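Local coordinates for protein dioxygenase (Pseudomonas brassicacearum, PDB 5V2D) that probably cleaves the central double bond of lignin-derived stilbenes with dioxygen at an iron centre held by four histidines, at residues A[367-375]-A[387-395]; A[106-117]-A[130-140]. One frame throughout, in Å; residues are numbered along the deposited sequence.

Contact 1: residues A[367-375]-A[387-395]; sequences TDYPCEFPR and HGFLLAFDP
Leu-390 reaches across to 367-375 with its two methyls divided between two sets of partners. Leu-390 CD1 lies 4.1 Å from Cys-371 SG and also meets the hydroxyl end of Tyr-369, whereas its CD2 packs 3.9 Å from Pro-374 CB. Tyr-369 holds CG between its backbone N and carbonyl carbon (chi1 52°), a turn that lays one ring face over Thr-367 CB and brings Tyr-369 CD2 4.1 Å from Ala-392 CB; its OH is hydrogen-bonded to Ser-424. The backbones form an antiparallel beta hairpin interrupted by a beta bulge. Glu-372 and Leu-391 are a hydrogen-bonded pair, with both N to O distances at 3.0 Å, and so are Arg-375 and Phe-389, one residue out of step. Phe-373, at the corner within the bulge, has positive phi (48°), and its buried carbonyl O finds no partner. Phe-373 CB sits 3.9 Å from Leu-391 CD1 while the ring leads off the hairpin. Glu-372 turns back beside this corner: its OE2 accepts from Phe-373 N at 2.7 Å, on the anti side and tilted from the carboxylate plane. The same oxygen bonds ND1 of the iron ligand His-304, a second-shell contact that probably helps set the rotation of that imidazole. In the four-stranded antiparallel blade of the beta-propeller, 371-375 is an outermost strand and 387-392 continues the pairing to strand 413-418; strand 433-442 packs on Leu-391 and receives Arg-375, bent at chi2 and chi3, through Glu-437 (a salt bridge) and Pro-438 O, while Leu-347 of strand 345-353 touches Cys-371.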
# COMPACT_ATOMS: atom_id res chain seq x y z
N THR A 367 1.95 -1.46 20.61
CA THR A 367 2.61 -0.18 20.80
C THR A 367 1.59 0.68 21.49
O THR A 367 0.37 0.39 21.52
CB THR A 367 2.96 0.56 19.43
OG1 THR A 367 1.77 0.96 18.66
CG2 THR A 367 3.92 -0.26 18.60
N ASP A 368 2.03 1.78 22.04
CA ASP A 368 1.09 2.75 22.58
C ASP A 368 1.13 4.02 21.74
O ASP A 368 0.76 5.07 22.22
CB ASP A 368 1.41 3.00 24.05
CG ASP A 368 2.76 3.65 24.25
OD1 ASP A 368 3.58 3.79 23.29
OD2 ASP A 368 3.00 4.07 25.40
N TYR A 369 1.59 3.94 20.49
CA TYR A 369 1.62 5.11 19.59
C TYR A 369 1.02 4.70 18.24
O TYR A 369 1.11 3.54 17.85
CB TYR A 369 3.05 5.67 19.40
CG TYR A 369 4.08 4.63 18.99
CD1 TYR A 369 4.88 4.01 19.93
CD2 TYR A 369 4.26 4.29 17.63
CE1 TYR A 369 5.87 3.08 19.54
CE2 TYR A 369 5.18 3.32 17.26
CZ TYR A 369 6.00 2.75 18.20
OH TYR A 369 6.92 1.81 17.79
N PRO A 370 0.42 5.66 17.54
CA PRO A 370 -0.09 5.35 16.17
C PRO A 370 1.06 5.19 15.20
O PRO A 370 2.11 5.86 15.30
CB PRO A 370 -0.91 6.59 15.78
CG PRO A 370 -0.44 7.71 16.69
CD PRO A 370 0.13 7.06 17.96
N CYS A 371 0.85 4.33 14.25
CA CYS A 371 1.80 3.99 13.24
C CYS A 371 1.11 3.39 11.98
O CYS A 371 -0.04 3.03 12.02
CB CYS A 371 2.81 2.99 13.82
SG CYS A 371 2.07 1.50 14.50
N GLU A 372 1.86 3.30 10.90
CA GLU A 372 1.36 2.72 9.63
C GLU A 372 2.55 2.41 8.73
O GLU A 372 3.73 2.52 9.17
CB GLU A 372 0.30 3.59 8.96
CG GLU A 372 -1.13 2.95 9.00
CD GLU A 372 -1.26 1.64 8.13
OE1 GLU A 372 -2.21 0.80 8.33
OE2 GLU A 372 -0.40 1.46 7.21
N PHE A 373 2.25 1.95 7.52
CA PHE A 373 3.24 1.47 6.62
C PHE A 373 4.24 0.50 7.24
O PHE A 373 5.47 0.65 7.07
CB PHE A 373 3.95 2.63 5.88
CG PHE A 373 3.06 3.32 4.84
CD1 PHE A 373 2.73 2.69 3.68
CD2 PHE A 373 2.57 4.58 5.09
CE1 PHE A 373 1.98 3.31 2.70
CE2 PHE A 373 1.85 5.26 4.10
CZ PHE A 373 1.54 4.61 2.90
N PRO A 374 3.77 -0.56 7.86
CA PRO A 374 4.63 -1.55 8.48
C PRO A 374 5.41 -2.38 7.50
O PRO A 374 4.98 -2.63 6.39
CB PRO A 374 3.63 -2.49 9.20
CG PRO A 374 2.38 -2.38 8.36
CD PRO A 374 2.34 -0.94 7.95
N ARG A 375 6.58 -2.83 7.90
CA ARG A 375 7.39 -3.74 7.05
C ARG A 375 8.06 -4.73 7.96
O ARG A 375 8.77 -4.31 8.92
CB ARG A 375 8.50 -2.90 6.41
CG ARG A 375 9.60 -3.62 5.68
CD ARG A 375 9.01 -4.32 4.43
NE ARG A 375 8.66 -3.26 3.48
CZ ARG A 375 8.10 -3.53 2.29
NH1 ARG A 375 7.87 -4.78 1.97
NH2 ARG A 375 7.74 -2.59 1.48
N HIS A 387 10.51 -8.67 15.01
CA HIS A 387 10.87 -7.31 14.63
C HIS A 387 9.96 -6.71 13.56
O HIS A 387 9.52 -7.41 12.70
CB HIS A 387 12.29 -7.33 14.06
CG HIS A 387 13.32 -7.81 15.03
ND1 HIS A 387 13.99 -6.93 15.87
CD2 HIS A 387 13.77 -9.06 15.32
CE1 HIS A 387 14.72 -7.65 16.71
NE2 HIS A 387 14.67 -8.93 16.35
N GLY A 388 9.72 -5.42 13.64
CA GLY A 388 9.00 -4.70 12.56
C GLY A 388 9.51 -3.28 12.42
O GLY A 388 10.10 -2.74 13.39
N PHE A 389 9.44 -2.75 11.22
CA PHE A 389 9.77 -1.41 10.93
C PHE A 389 8.46 -0.71 10.63
O PHE A 389 7.54 -1.30 10.05
CB PHE A 389 10.76 -1.37 9.77
CG PHE A 389 12.04 -2.11 10.03
CD1 PHE A 389 12.24 -3.38 9.56
CD2 PHE A 389 13.01 -1.55 10.85
CE1 PHE A 389 13.45 -4.06 9.76
CE2 PHE A 389 14.18 -2.26 11.16
CZ PHE A 389 14.44 -3.52 10.61
N LEU A 390 8.33 0.54 11.00
CA LEU A 390 7.07 1.22 10.98
C LEU A 390 7.35 2.68 10.74
O LEU A 390 8.43 3.18 11.07
CB LEU A 390 6.42 1.18 12.41
CG LEU A 390 6.14 -0.15 13.08
CD1 LEU A 390 5.85 -0.03 14.56
CD2 LEU A 390 4.93 -0.76 12.43
N LEU A 391 6.37 3.40 10.24
CA LEU A 391 6.38 4.83 10.25
C LEU A 391 5.45 5.27 11.37
O LEU A 391 4.40 4.65 11.64
CB LEU A 391 5.86 5.42 8.94
CG LEU A 391 6.61 4.97 7.66
CD1 LEU A 391 6.13 5.76 6.45
CD2 LEU A 391 8.10 5.24 7.87
N ALA A 392 5.77 6.39 12.00
CA ALA A 392 4.92 6.92 13.05
C ALA A 392 4.91 8.44 13.00
O ALA A 392 5.81 9.08 12.44
CB ALA A 392 5.42 6.47 14.41
N PHE A 393 3.87 9.02 13.59
CA PHE A 393 3.73 10.47 13.71
C PHE A 393 3.68 10.80 15.22
O PHE A 393 2.89 10.24 15.93
CB PHE A 393 2.45 10.95 13.09
CG PHE A 393 2.16 12.41 13.29
CD1 PHE A 393 3.10 13.35 13.11
CD2 PHE A 393 0.90 12.81 13.75
CE1 PHE A 393 2.83 14.70 13.30
CE2 PHE A 393 0.61 14.17 13.95
CZ PHE A 393 1.60 15.11 13.72
N ASP A 394 4.61 11.62 15.66
CA ASP A 394 4.67 12.15 17.00
C ASP A 394 4.36 13.62 16.93
O ASP A 394 5.18 14.43 16.46
CB ASP A 394 6.05 11.92 17.59
CG ASP A 394 6.20 12.45 19.04
OD1 ASP A 394 7.31 12.20 19.52
OD2 ASP A 394 5.27 13.14 19.59
N PRO A 395 3.12 14.00 17.34
CA PRO A 395 2.70 15.41 17.25
C PRO A 395 3.48 16.37 18.13
O PRO A 395 3.40 17.57 17.89
CB PRO A 395 1.22 15.39 17.65
CG PRO A 395 1.10 14.17 18.54
CD PRO A 395 2.08 13.16 17.98

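Contact 2: residues A[106-117]-A[130-140]; sequences TDRLLAQRREGR and DSLAAKNNTTA
The carbonyl O of Leu-132 is gripped twice, by Arg-114 NH2 at 3.1 Å and by a water at 2.8 Å that also accepts a hydrogen bond from Arg-114 NH1. Leu-132 O and the water both lie at the edge of the guanidinium, in its plane, as does Glu-115 OE2, which binds NE and NH2 together. The contact lays the capped helix 107-115 against an irregular loop that precedes strand 143-147. Thr-106 is the N-cap, its OG1 accepting from Leu-109 N, and a Schellman motif with Gly-116 as C-prime residue ends the helix. Beyond it Arg-117 NH1 makes a salt bridge to Asp-130 OD2 (3.1 Å), which it meets from above the carboxylate plane, 47° out of it; Asp-130 OD1 meanwhile closes an Asx turn on Leu-132 N. Midway, Ala-134 CB settles against the first helical turn, 3.5 Å from Asp-107 O. Waters fill in beside it: two join Asp-107 OD2 to Asn-136 N and ND2, and a third links Arg-108 N to the carbonyls of Asn-136 and Thr-138. The Arg-108 chain, extended from CG to NE, runs alongside Thr-139, whose CG2 lies 3.5 Å above one guanidinium face, while Arg-108 NH2 donates to Asn-137 O at 2.9 Å.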
# COMPACT_ATOMS: atom_id res chain seq x y z
N THR A 106 -1.42 1.93 -18.65
CA THR A 106 -2.74 1.36 -18.55
C THR A 106 -3.62 1.81 -19.72
O THR A 106 -3.39 2.86 -20.31
CB THR A 106 -3.47 1.77 -17.25
OG1 THR A 106 -3.63 3.16 -17.21
CG2 THR A 106 -2.69 1.25 -15.99
N ASP A 107 -4.67 1.05 -19.99
CA ASP A 107 -5.62 1.48 -21.00
C ASP A 107 -6.20 2.87 -20.58
O ASP A 107 -6.43 3.70 -21.41
CB ASP A 107 -6.80 0.56 -21.15
CG ASP A 107 -6.45 -0.83 -21.63
OD1 ASP A 107 -5.38 -1.09 -22.09
OD2 ASP A 107 -7.35 -1.72 -21.61
N ARG A 108 -6.43 3.06 -19.29
CA ARG A 108 -7.00 4.30 -18.78
C ARG A 108 -6.09 5.50 -19.09
O ARG A 108 -6.56 6.54 -19.57
CB ARG A 108 -7.22 4.22 -17.29
CG ARG A 108 -7.60 5.52 -16.61
CD ARG A 108 -8.07 5.26 -15.19
NE ARG A 108 -8.21 6.46 -14.36
CZ ARG A 108 -8.98 6.54 -13.28
NH1 ARG A 108 -8.95 7.67 -12.54
NH2 ARG A 108 -9.77 5.56 -12.91
N LEU A 109 -4.82 5.35 -18.76
CA LEU A 109 -3.85 6.39 -19.09
C LEU A 109 -3.79 6.67 -20.59
O LEU A 109 -3.73 7.82 -21.01
CB LEU A 109 -2.49 6.07 -18.56
CG LEU A 109 -1.39 7.10 -18.88
CD1 LEU A 109 -1.62 8.38 -18.14
CD2 LEU A 109 -0.02 6.65 -18.45
N LEU A 110 -3.72 5.63 -21.39
CA LEU A 110 -3.54 5.85 -22.82
C LEU A 110 -4.79 6.49 -23.44
O LEU A 110 -4.68 7.25 -24.40
CB LEU A 110 -3.21 4.54 -23.53
CG LEU A 110 -1.85 3.96 -23.20
CD1 LEU A 110 -1.54 2.69 -23.92
CD2 LEU A 110 -0.70 4.94 -23.38
N ALA A 111 -5.97 6.18 -22.92
CA ALA A 111 -7.16 6.85 -23.41
C ALA A 111 -7.12 8.37 -23.06
O ALA A 111 -7.47 9.23 -23.86
CB ALA A 111 -8.43 6.18 -22.92
N GLN A 112 -6.70 8.69 -21.85
CA GLN A 112 -6.60 10.10 -21.46
C GLN A 112 -5.58 10.80 -22.30
O GLN A 112 -5.84 11.94 -22.74
CB GLN A 112 -6.27 10.25 -19.95
CG GLN A 112 -7.36 9.74 -19.03
CD GLN A 112 -7.20 10.18 -17.58
OE1 GLN A 112 -6.25 10.94 -17.29
NE2 GLN A 112 -8.21 9.87 -16.70
N ARG A 113 -4.44 10.16 -22.56
CA ARG A 113 -3.44 10.77 -23.42
C ARG A 113 -3.98 10.96 -24.88
O ARG A 113 -3.69 11.94 -25.51
CB ARG A 113 -2.16 9.96 -23.49
CG ARG A 113 -1.32 10.09 -22.19
CD ARG A 113 -0.05 9.37 -22.33
NE ARG A 113 0.83 9.59 -21.20
CZ ARG A 113 2.11 9.25 -21.17
NH1 ARG A 113 2.67 8.45 -22.12
NH2 ARG A 113 2.85 9.60 -20.10
N ARG A 114 -4.78 10.05 -25.33
CA ARG A 114 -5.39 10.18 -26.67
C ARG A 114 -6.30 11.39 -26.75
O ARG A 114 -6.23 12.12 -27.69
CB ARG A 114 -6.19 8.91 -26.97
CG ARG A 114 -6.83 8.82 -28.37
CD ARG A 114 -7.79 7.62 -28.40
NE ARG A 114 -9.03 7.97 -27.70
CZ ARG A 114 -9.64 7.22 -26.79
NH1 ARG A 114 -9.19 5.98 -26.46
NH2 ARG A 114 -10.77 7.66 -26.23
N GLU A 115 -7.11 11.64 -25.74
CA GLU A 115 -7.95 12.78 -25.72
C GLU A 115 -7.32 14.04 -25.17
O GLU A 115 -7.90 15.08 -25.31
CB GLU A 115 -9.22 12.52 -24.95
CG GLU A 115 -9.99 11.28 -25.46
CD GLU A 115 -10.47 11.42 -26.92
OE1 GLU A 115 -10.76 12.58 -27.29
OE2 GLU A 115 -10.58 10.41 -27.63
N GLY A 116 -6.18 13.95 -24.48
CA GLY A 116 -5.57 15.15 -23.98
C GLY A 116 -6.21 15.66 -22.71
O GLY A 116 -6.10 16.86 -22.44
N ARG A 117 -6.89 14.82 -21.95
CA ARG A 117 -7.57 15.25 -20.71
C ARG A 117 -8.01 14.06 -19.88
O ARG A 117 -8.07 12.95 -20.38
CB ARG A 117 -8.80 16.14 -21.00
CG ARG A 117 -9.92 15.40 -21.77
CD ARG A 117 -11.07 16.35 -22.22
NE ARG A 117 -11.82 15.62 -23.25
CZ ARG A 117 -12.92 14.94 -22.96
NH1 ARG A 117 -13.44 14.96 -21.77
NH2 ARG A 117 -13.56 14.28 -23.88
N ASP A 130 -16.31 9.71 -18.33
CA ASP A 130 -16.66 10.15 -19.72
C ASP A 130 -16.80 8.90 -20.55
O ASP A 130 -16.15 7.88 -20.34
CB ASP A 130 -15.48 10.98 -20.21
CG ASP A 130 -15.71 11.66 -21.56
OD1 ASP A 130 -15.75 11.01 -22.62
OD2 ASP A 130 -15.69 12.90 -21.53
N SER A 131 -17.68 8.96 -21.56
CA SER A 131 -17.92 7.78 -22.41
C SER A 131 -16.69 7.44 -23.24
O SER A 131 -16.54 6.32 -23.64
CB SER A 131 -19.15 8.05 -23.32
OG SER A 131 -18.85 9.22 -24.06
N LEU A 132 -15.73 8.34 -23.40
CA LEU A 132 -14.48 8.01 -24.08
C LEU A 132 -13.38 7.35 -23.18
O LEU A 132 -12.33 6.93 -23.71
CB LEU A 132 -13.88 9.31 -24.62
CG LEU A 132 -14.22 9.88 -26.06
CD1 LEU A 132 -15.20 9.11 -26.87
CD2 LEU A 132 -14.41 11.38 -26.04
N ALA A 133 -13.61 7.26 -21.87
CA ALA A 133 -12.68 6.61 -20.97
C ALA A 133 -12.52 5.17 -21.37
O ALA A 133 -13.47 4.56 -21.91
CB ALA A 133 -13.23 6.60 -19.59
N ALA A 134 -11.37 4.60 -21.10
CA ALA A 134 -11.17 3.16 -21.30
C ALA A 134 -12.14 2.40 -20.47
O ALA A 134 -12.55 2.83 -19.42
CB ALA A 134 -9.74 2.74 -20.99
N LYS A 135 -12.48 1.22 -20.94
CA LYS A 135 -13.35 0.30 -20.20
C LYS A 135 -12.72 -0.20 -18.94
O LYS A 135 -13.37 -0.38 -17.94
CB LYS A 135 -13.71 -0.90 -21.08
CG LYS A 135 -14.61 -0.50 -22.28
CD LYS A 135 -15.92 0.17 -21.85
CE LYS A 135 -16.95 0.26 -22.94
NZ LYS A 135 -16.88 1.57 -23.62
N ASN A 136 -11.43 -0.47 -18.99
CA ASN A 136 -10.69 -0.89 -17.78
C ASN A 136 -10.39 0.41 -16.99
O ASN A 136 -9.67 1.28 -17.44
CB ASN A 136 -9.39 -1.65 -18.15
CG ASN A 136 -8.67 -2.18 -16.91
OD1 ASN A 136 -8.90 -1.72 -15.77
ND2 ASN A 136 -7.77 -3.12 -17.13
N ASN A 137 -10.98 0.52 -15.84
CA ASN A 137 -10.86 1.73 -14.96
C ASN A 137 -9.57 1.78 -14.12
O ASN A 137 -9.43 2.71 -13.36
CB ASN A 137 -12.07 1.78 -14.01
CG ASN A 137 -12.43 3.19 -13.56
OD1 ASN A 137 -12.35 4.14 -14.39
ND2 ASN A 137 -12.84 3.36 -12.28
N THR A 138 -8.73 0.76 -14.16
CA THR A 138 -7.61 0.68 -13.23
C THR A 138 -6.50 1.66 -13.53
O THR A 138 -6.23 1.97 -14.66
CB THR A 138 -7.03 -0.76 -13.08
OG1 THR A 138 -6.36 -0.83 -11.82
CG2 THR A 138 -6.08 -1.10 -14.17
N THR A 139 -5.85 2.11 -12.46
CA THR A 139 -4.61 2.90 -12.54
C THR A 139 -3.34 2.18 -12.10
O THR A 139 -2.28 2.75 -12.18
CB THR A 139 -4.75 4.14 -11.60
OG1 THR A 139 -5.13 3.68 -10.29
CG2 THR A 139 -5.79 5.10 -12.18
N ALA A 140 -3.43 0.92 -11.62
CA ALA A 140 -2.29 0.09 -11.28
C ALA A 140 -1.33 0.86 -10.36
O ALA A 140 -0.14 0.84 -10.62
CB ALA A 140 -1.59 -0.36 -12.55
O HOH W 1 -10.07 -1.01 -21.44
O HOH W 2 -7.34 -4.05 -19.96
O HOH W 3 -9.57 6.63 -19.58
O HOH W 4 -6.87 0.96 -17.31
O HOH W 5 -11.13 4.65 -24.69

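In the fold
Contacts 1 and 2 lie on opposite sides of the chain's centre, their own centres 36 Å apart and their nearest atoms about 14 Å, and they do not touch. Along the sequence contact 2 closes before contact 1 opens. The iron, bound by His-188, His-239, His-304 and His-495, lies much nearer contact 1. That hairpin borders the metal site and belongs to its second shell: the side chain of Phe-373 is about 6 Å from the ion. Contact 2 is farther out, with the side chain of Thr-139 about 13 Å from the iron; it joins helix 107-115 to the loop before strand 143-147 of the same propeller.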